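Local coordinates for protein peptidoglycan hydrolase FlgJ (Sphingomonas sp. A1, PDB 2ZYC) that is probably a flagellum-specific muramidase, whose glycosidase family 73 domain, described here, would cleave peptidoglycan so that the flagellar rod can be assembled in the periplasm, at residues H25-Q30 with H119-A124; A4-T9 with M154-S159; A14-S19 with D98-V103. The protein carries 2 engineered substitutions. One frame throughout, in Å; residues are numbered along the deposited sequence. Where two conformers were deposited one is given.

Contact 1 (H25-Q30 with H119-A124)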
# COMPACT_ATOMS: atom_id res chain seq x y z
N HIS A 25 9.64 -1.65 -3.11
CA HIS A 25 9.62 -1.22 -1.71
C HIS A 25 8.79 0.05 -1.48
O HIS A 25 8.38 0.32 -0.35
CB HIS A 25 11.03 -1.10 -1.12
CG HIS A 25 11.78 0.13 -1.52
ND1 HIS A 25 12.24 0.35 -2.80
CD2 HIS A 25 12.20 1.19 -0.79
CE1 HIS A 25 12.89 1.50 -2.85
NE2 HIS A 25 12.88 2.03 -1.64
N PHE A 26 8.55 0.83 -2.54
CA PHE A 26 7.64 1.99 -2.43
C PHE A 26 6.24 1.51 -2.02
O PHE A 26 5.58 2.14 -1.18
CB PHE A 26 7.53 2.77 -3.75
CG PHE A 26 8.71 3.65 -4.06
CD1 PHE A 26 9.93 3.50 -3.41
CD2 PHE A 26 8.61 4.63 -5.05
CE1 PHE A 26 11.02 4.32 -3.72
CE2 PHE A 26 9.70 5.44 -5.38
CZ PHE A 26 10.90 5.27 -4.71
N LEU A 27 5.81 0.40 -2.60
CA LEU A 27 4.48 -0.15 -2.33
C LEU A 27 4.41 -0.87 -0.98
O LEU A 27 3.39 -0.82 -0.30
CB LEU A 27 4.04 -1.08 -3.47
CG LEU A 27 3.90 -0.41 -4.85
CD1 LEU A 27 3.43 -1.43 -5.87
CD2 LEU A 27 2.95 0.78 -4.82
N VAL A 28 5.50 -1.54 -0.61
CA VAL A 28 5.62 -2.15 0.72
C VAL A 28 5.54 -1.06 1.80
O VAL A 28 4.82 -1.21 2.79
CB VAL A 28 6.94 -2.94 0.89
CG1 VAL A 28 7.09 -3.45 2.34
CG2 VAL A 28 7.01 -4.11 -0.12
N ALA A 29 6.27 0.03 1.58
CA ALA A 29 6.27 1.16 2.50
C ALA A 29 4.88 1.73 2.65
O ALA A 29 4.41 1.97 3.76
CB ALA A 29 7.24 2.24 2.03
N GLN A 30 4.20 1.92 1.52
CA GLN A 30 2.87 2.51 1.55
C GLN A 30 1.87 1.66 2.34
O GLN A 30 1.11 2.18 3.17
CB GLN A 30 2.35 2.78 0.14
CG GLN A 30 1.11 3.68 0.16
CD GLN A 30 0.49 3.86 -1.20
OE1 GLN A 30 0.94 3.27 -2.19
NE2 GLN A 30 -0.57 4.67 -1.27
N HIS A 119 9.64 10.57 -2.21
CA HIS A 119 8.82 11.77 -2.04
C HIS A 119 8.07 12.11 -3.32
O HIS A 119 6.89 12.46 -3.26
CB HIS A 119 9.66 12.96 -1.56
CG HIS A 119 8.85 14.03 -0.91
ND1 HIS A 119 8.27 15.06 -1.62
CD2 HIS A 119 8.51 14.24 0.38
CE1 HIS A 119 7.61 15.85 -0.80
NE2 HIS A 119 7.74 15.37 0.43
N ALA A 120 8.75 12.00 -4.47
CA ALA A 120 8.12 12.24 -5.78
C ALA A 120 6.94 11.29 -5.99
O ALA A 120 5.86 11.71 -6.46
CB ALA A 120 9.15 12.05 -6.90
N PHE A 121 7.15 10.03 -5.64
CA PHE A 121 6.13 8.99 -5.73
C PHE A 121 4.93 9.35 -4.86
O PHE A 121 3.78 9.32 -5.31
CB PHE A 121 6.74 7.63 -5.33
CG PHE A 121 5.73 6.55 -5.08
CD1 PHE A 121 5.05 5.94 -6.14
CD2 PHE A 121 5.47 6.11 -3.78
CE1 PHE A 121 4.12 4.93 -5.91
CE2 PHE A 121 4.54 5.10 -3.54
CZ PHE A 121 3.86 4.51 -4.61
N ALA A 122 5.20 9.71 -3.61
CA ALA A 122 4.13 10.06 -2.68
C ALA A 122 3.36 11.29 -3.14
O ALA A 122 2.14 11.32 -3.09
CB ALA A 122 4.69 10.24 -1.28
N ARG A 123 4.09 12.31 -3.63
CA ARG A 123 3.45 13.50 -4.20
C ARG A 123 2.53 13.15 -5.37
O ARG A 123 1.44 13.72 -5.49
CB ARG A 123 4.50 14.53 -4.64
CG ARG A 123 5.27 15.19 -3.49
CD ARG A 123 6.12 16.40 -3.95
NE ARG A 123 6.83 16.18 -5.22
CZ ARG A 123 8.10 15.79 -5.34
NH1 ARG A 123 8.85 15.56 -4.27
NH2 ARG A 123 8.63 15.63 -6.54
N ALA A 124 2.95 12.21 -6.21
CA ALA A 124 2.14 11.76 -7.36
C ALA A 124 0.84 11.09 -6.91
O ALA A 124 -0.22 11.30 -7.51
CB ALA A 124 2.94 10.83 -8.28

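Contact 2 (A4-T9 with M154-S159)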
# COMPACT_ATOMS: atom_id res chain seq x y z
N ALA A 4 7.08 -10.45 9.02
CA ALA A 4 6.19 -11.31 8.25
C ALA A 4 5.33 -10.49 7.30
O ALA A 4 5.00 -10.96 6.21
CB ALA A 4 5.31 -12.14 9.17
N PHE A 5 4.97 -9.28 7.72
CA PHE A 5 4.23 -8.35 6.85
C PHE A 5 5.02 -8.05 5.58
O PHE A 5 4.49 -8.18 4.47
CB PHE A 5 3.90 -7.05 7.58
CG PHE A 5 3.14 -6.07 6.73
CD1 PHE A 5 1.78 -6.24 6.49
CD2 PHE A 5 3.79 -4.99 6.15
CE1 PHE A 5 1.07 -5.33 5.69
CE2 PHE A 5 3.10 -4.08 5.35
CZ PHE A 5 1.73 -4.25 5.13
N VAL A 6 6.27 -7.65 5.76
CA VAL A 6 7.21 -7.39 4.65
C VAL A 6 7.40 -8.64 3.78
O VAL A 6 7.28 -8.57 2.56
CB VAL A 6 8.57 -6.88 5.19
CG1 VAL A 6 9.61 -6.81 4.07
CG2 VAL A 6 8.40 -5.51 5.84
N ASP A 7 7.68 -9.79 4.41
CA ASP A 7 7.87 -11.05 3.68
C ASP A 7 6.66 -11.40 2.82
O ASP A 7 6.80 -11.84 1.68
CB ASP A 7 8.17 -12.21 4.65
CG ASP A 7 9.48 -12.05 5.41
OD1 ASP A 7 10.34 -11.23 5.01
OD2 ASP A 7 9.65 -12.74 6.44
N ALA A 8 5.47 -11.20 3.39
CA ALA A 8 4.19 -11.51 2.73
C ALA A 8 3.87 -10.57 1.58
O ALA A 8 3.42 -10.99 0.52
CB ALA A 8 3.07 -11.48 3.76
N THR A 9 4.11 -9.28 1.78
CA THR A 9 3.71 -8.29 0.79
C THR A 9 4.72 -8.15 -0.35
O THR A 9 4.35 -7.76 -1.45
CB THR A 9 3.46 -6.92 1.45
OG1 THR A 9 4.65 -6.48 2.11
CG2 THR A 9 2.32 -7.00 2.45
N MET A 154 16.26 -6.28 3.70
CA MET A 154 17.47 -7.10 3.72
C MET A 154 17.21 -8.46 4.36
O MET A 154 17.57 -9.50 3.81
CB MET A 154 18.58 -6.38 4.49
CG MET A 154 19.14 -5.17 3.76
SD MET A 154 20.27 -4.25 4.81
CE MET A 154 21.48 -5.51 5.24
N ALA A 155 16.55 -8.44 5.53
CA ALA A 155 16.19 -9.67 6.23
C ALA A 155 15.30 -10.58 5.38
O ALA A 155 15.40 -11.79 5.49
CB ALA A 155 15.51 -9.37 7.56
N SER A 156 14.47 -9.98 4.53
CA SER A 156 13.52 -10.74 3.71
C SER A 156 14.20 -11.50 2.57
O SER A 156 13.71 -12.54 2.13
CB SER A 156 12.46 -9.79 3.15
OG SER A 156 11.47 -10.48 2.41
N ALA A 157 15.32 -10.97 2.08
CA ALA A 157 16.01 -11.53 0.90
C ALA A 157 16.62 -12.91 1.13
O ALA A 157 17.14 -13.19 2.21
CB ALA A 157 17.07 -10.55 0.39
N ALA A 158 16.58 -13.76 0.10
CA ALA A 158 17.16 -15.11 0.18
C ALA A 158 18.69 -15.08 0.17
O ALA A 158 19.33 -16.02 0.63
CB ALA A 158 16.64 -15.99 -0.97
N SER A 159 19.25 -14.00 -0.37
CA SER A 159 20.70 -13.86 -0.52
C SER A 159 21.25 -12.59 0.13
O SER A 159 20.50 -11.64 0.40
CB SER A 159 21.10 -13.88 -2.00
OG SER A 159 20.69 -12.69 -2.63

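Contact 3 (A14-S19 with D98-V103)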
# COMPACT_ATOMS: atom_id res chain seq x y z
N ALA A 14 6.13 -6.41 -5.59
CA ALA A 14 7.03 -6.51 -6.74
C ALA A 14 6.24 -6.63 -8.04
O ALA A 14 6.49 -5.89 -9.00
CB ALA A 14 7.99 -7.66 -6.58
N LYS A 15 5.25 -7.53 -8.06
CA LYS A 15 4.41 -7.72 -9.24
C LYS A 15 3.72 -6.40 -9.63
O LYS A 15 3.79 -5.96 -10.78
CB LYS A 15 3.38 -8.82 -8.97
CG LYS A 15 2.77 -9.46 -10.22
CD LYS A 15 2.30 -10.89 -9.93
CE LYS A 15 1.43 -11.00 -8.68
NZ LYS A 15 1.60 -12.30 -7.98
N ALA A 16 3.07 -5.76 -8.65
CA ALA A 16 2.37 -4.50 -8.87
C ALA A 16 3.32 -3.37 -9.25
O ALA A 16 3.04 -2.59 -10.17
CB ALA A 16 1.54 -4.13 -7.64
N ALA A 17 4.46 -3.28 -8.56
CA ALA A 17 5.44 -2.22 -8.82
C ALA A 17 5.95 -2.30 -10.25
O ALA A 17 6.16 -1.28 -10.91
CB ALA A 17 6.59 -2.30 -7.84
N GLN A 18 6.14 -3.53 -10.73
CA GLN A 18 6.59 -3.75 -12.10
C GLN A 18 5.53 -3.30 -13.13
O GLN A 18 5.88 -2.77 -14.19
CB GLN A 18 7.08 -5.21 -12.28
CG GLN A 18 8.48 -5.47 -11.60
CD GLN A 18 8.85 -6.94 -11.37
OE1 GLN A 18 8.57 -7.83 -12.20
NE2 GLN A 18 9.51 -7.21 -10.25
N SER A 19 4.25 -3.45 -12.79
CA SER A 19 3.17 -2.96 -13.66
C SER A 19 2.94 -1.45 -13.53
O SER A 19 2.37 -0.82 -14.42
CB SER A 19 1.87 -3.72 -13.37
OG SER A 19 1.21 -3.17 -12.25
N ASP A 98 -5.96 -5.10 -7.45
CA ASP A 98 -6.95 -4.01 -7.52
C ASP A 98 -6.27 -2.64 -7.41
O ASP A 98 -6.64 -1.70 -8.12
CB ASP A 98 -8.03 -4.19 -6.45
CG ASP A 98 -9.21 -3.24 -6.64
OD1 ASP A 98 -9.66 -3.06 -7.80
OD2 ASP A 98 -9.67 -2.67 -5.63
N TYR A 99 -5.27 -2.54 -6.54
CA TYR A 99 -4.45 -1.33 -6.40
C TYR A 99 -3.73 -1.02 -7.72
O TYR A 99 -3.70 0.12 -8.19
CB TYR A 99 -3.42 -1.51 -5.28
CG TYR A 99 -2.43 -0.38 -5.15
CD1 TYR A 99 -2.69 0.70 -4.30
CD2 TYR A 99 -1.23 -0.38 -5.86
CE1 TYR A 99 -1.79 1.75 -4.16
CE2 TYR A 99 -0.32 0.68 -5.74
CZ TYR A 99 -0.61 1.73 -4.89
OH TYR A 99 0.27 2.78 -4.75
N ALA A 100 -3.14 -2.06 -8.30
CA ALA A 100 -2.41 -1.92 -9.57
C ALA A 100 -3.31 -1.43 -10.70
O ALA A 100 -2.91 -0.61 -11.53
CB ALA A 100 -1.78 -3.24 -9.96
N ASP A 101 -4.54 -1.94 -10.73
CA ASP A 101 -5.55 -1.50 -11.70
C ASP A 101 -5.87 -0.02 -11.52
O ASP A 101 -5.83 0.76 -12.49
CB ASP A 101 -6.81 -2.37 -11.56
CG ASP A 101 -7.90 -2.00 -12.56
OD1 ASP A 101 -7.59 -1.67 -13.73
OD2 ASP A 101 -9.09 -2.04 -12.16
N LEU A 102 -6.16 0.38 -10.29
CA LEU A 102 -6.49 1.76 -9.97
C LEU A 102 -5.37 2.74 -10.33
O LEU A 102 -5.59 3.71 -11.06
CB LEU A 102 -6.86 1.91 -8.49
CG LEU A 102 -7.24 3.34 -8.07
CD1 LEU A 102 -8.50 3.83 -8.79
CD2 LEU A 102 -7.39 3.43 -6.57
N VAL A 103 -4.18 2.50 -9.80
CA VAL A 103 -3.08 3.45 -9.91
C VAL A 103 -2.48 3.42 -11.33
O VAL A 103 -2.05 4.46 -11.84
CB VAL A 103 -2.01 3.19 -8.82
CG1 VAL A 103 -0.78 4.07 -8.99
CG2 VAL A 103 -2.63 3.42 -7.45

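Contact 1 (H25-Q30 with H119-A124)
Phe26 and Phe121 make most of this buried contact between helices 24-35 and 118-127, whose short segments approach to 11.3 Å between axes and cross at -61°. A chi1 of 167° turns the Phe121 ring away from its own backbone N and out toward helix 24-35. Phe26 has CG anti to the carbonyl carbon instead, and the two side chains pass each other, each heading for the other's helix. The result is neither a stack nor an edge-to-face pair: the ring centroids are 5.2 Å apart and the planes meet at 44°. The closest touch is Phe26 CD2 to Phe121 CG, 3.5 Å. On the same face of the Phe121 ring, Phe26 CB lies 4.0 Å from the centroid in a CH-pi contact displaced toward the rim. Two more side chains meet the far end of the ring, each running roughly perpendicular to the Phe121 side chain: in the conformer described, Leu27 CD2 comes to 3.8 Å of Phe121 CZ, and Gln30 OE1 to 4.0 Å of the same atom. The Gln30 chain is extended beyond CG, which brings OE1 of an amide set almost perpendicular to the ring near CZ. Replacing Phe121 with an alanine would probably open a gap beside Phe26 CD2 and leave the CD2 methyl of Leu27 and the Gln30 amide without the ring they flank. All four touching residues are buried, so helix 118-127 is joined to the core of this lysozyme-clan domain by dispersion and CH-pi contacts, with the buried Gln30 amide given weak hydrogen-bond partners by Tyr99 and Tyr136.

Contact 2 (A4-T9 with M154-S159)
Asp7 and Ser156 mark the nearest backbone approach, their CA atoms 5.7 Å apart. Segment 4-9 is helical throughout, whereas 154-159 is helical only as far as Ser156; Ala157 leaves helical geometry with a psi of 144°, and its N still bonds Met154 O, three residues back. The contact therefore brings the last turn of helix 147-156 against an early turn of helix 3-20. The Ser156 hydroxyl is swung opposite the backbone N (chi1 -177°), and in the conformer described it donates to Asp7 OD1 over 2.9 Å. It reaches the oxygen on its anti side, 28° out of the carboxylate plane, while Ser156 CB also stands close, 3.2 Å from Asp7 OD1. Gln3 NE2, the stronger partner of Asp7, donates to the same oxygen from the preceding turn of helix 3-20, so two bonds grip OD1. Beside this polar pair the apolar contribution is slight: Val6 CG1 lies 4.2 Å from Ser156 CB. Val6 also packs on Arg152 and Leu153, extending the contact back along helix 147-156. Ser156 was modelled in two conformers, so the hydroxyl bond need not be made all the time. With only 103 Å² buried and Asp7 exposed, this is a shallow contact built on one hydrogen bond; it joins the first helix of the chain, 3-20, to the end of the last, 147-156, through a carboxylate already engaged within its own helix.

Contact 3 (A14-S19 with D98-V103)
Ser19 has chi1 at 82°, which places OG between its backbone N and carbonyl carbon, and from there the hydroxyl oxygen touches Ala100 CB at 3.8 Å. The same torsion folds OG back on its own helix, where it donates to Ala16 O over 2.8 Å. At that carbonyl the C=O...donor angle is 124°. The hydroxyl is tilted 18° from the carbonyl plane. This bond fixes the rotation of the serine and turns its oxygen into part of the surface offered to helix 92-105. One turn earlier, Ala16 CB meets Ala100 CB at 4.1 Å. The Ala100 methyl thus stands against two neighbours from successive turns of helix 3-20. The backbones come close here, with the CA atoms of Ala16 and Ala100 5.5 Å apart, and the residues at the point of approach are accordingly two alanines and a serine. Next to Ala100, Tyr99 places helix 92-105 in the fold: its ring stacks with Phe54 and packs on Leu20 and Leu27. On the same helix Asp98 forms a salt bridge with Arg87 and a hydrogen bond with Tyr89, which link helix 92-105 to strand 82-88 and the loop after it. Across the two segments the forces are purely van der Waals, over just 98 Å². The small side chains let the two backbones approach closely at Ala16 and Ala100, and the one hydroxyl at the interface, that of Ser19, spends its hydrogen on its own helix, so the neighbouring methyl meets an oxygen whose donor capacity is already used.

How the contacts relate
Helix 3-20 takes part in contacts 2 and 3, whose centres lie 19 Å apart and which do not touch, their nearest atoms being about 5 Å apart. Contact 1 lies against both. Toward contact 3, 12 Å away between centres, Leu27 CD1, in the conformer described, packs 3.7 Å from Ala16 CB and 3.4 Å from Ala17 N. Toward contact 2, 18 Å away between centres, Val28 CG1 reaches Thr9 OG1 at 3.9 Å. Along the chain, contacts 1 and 3 interleave, and both are nested inside the loop that contact 2 closes. Contact 1 is the fully buried one of the three and touches both others, with the shallower pair arranged along helix 3-20.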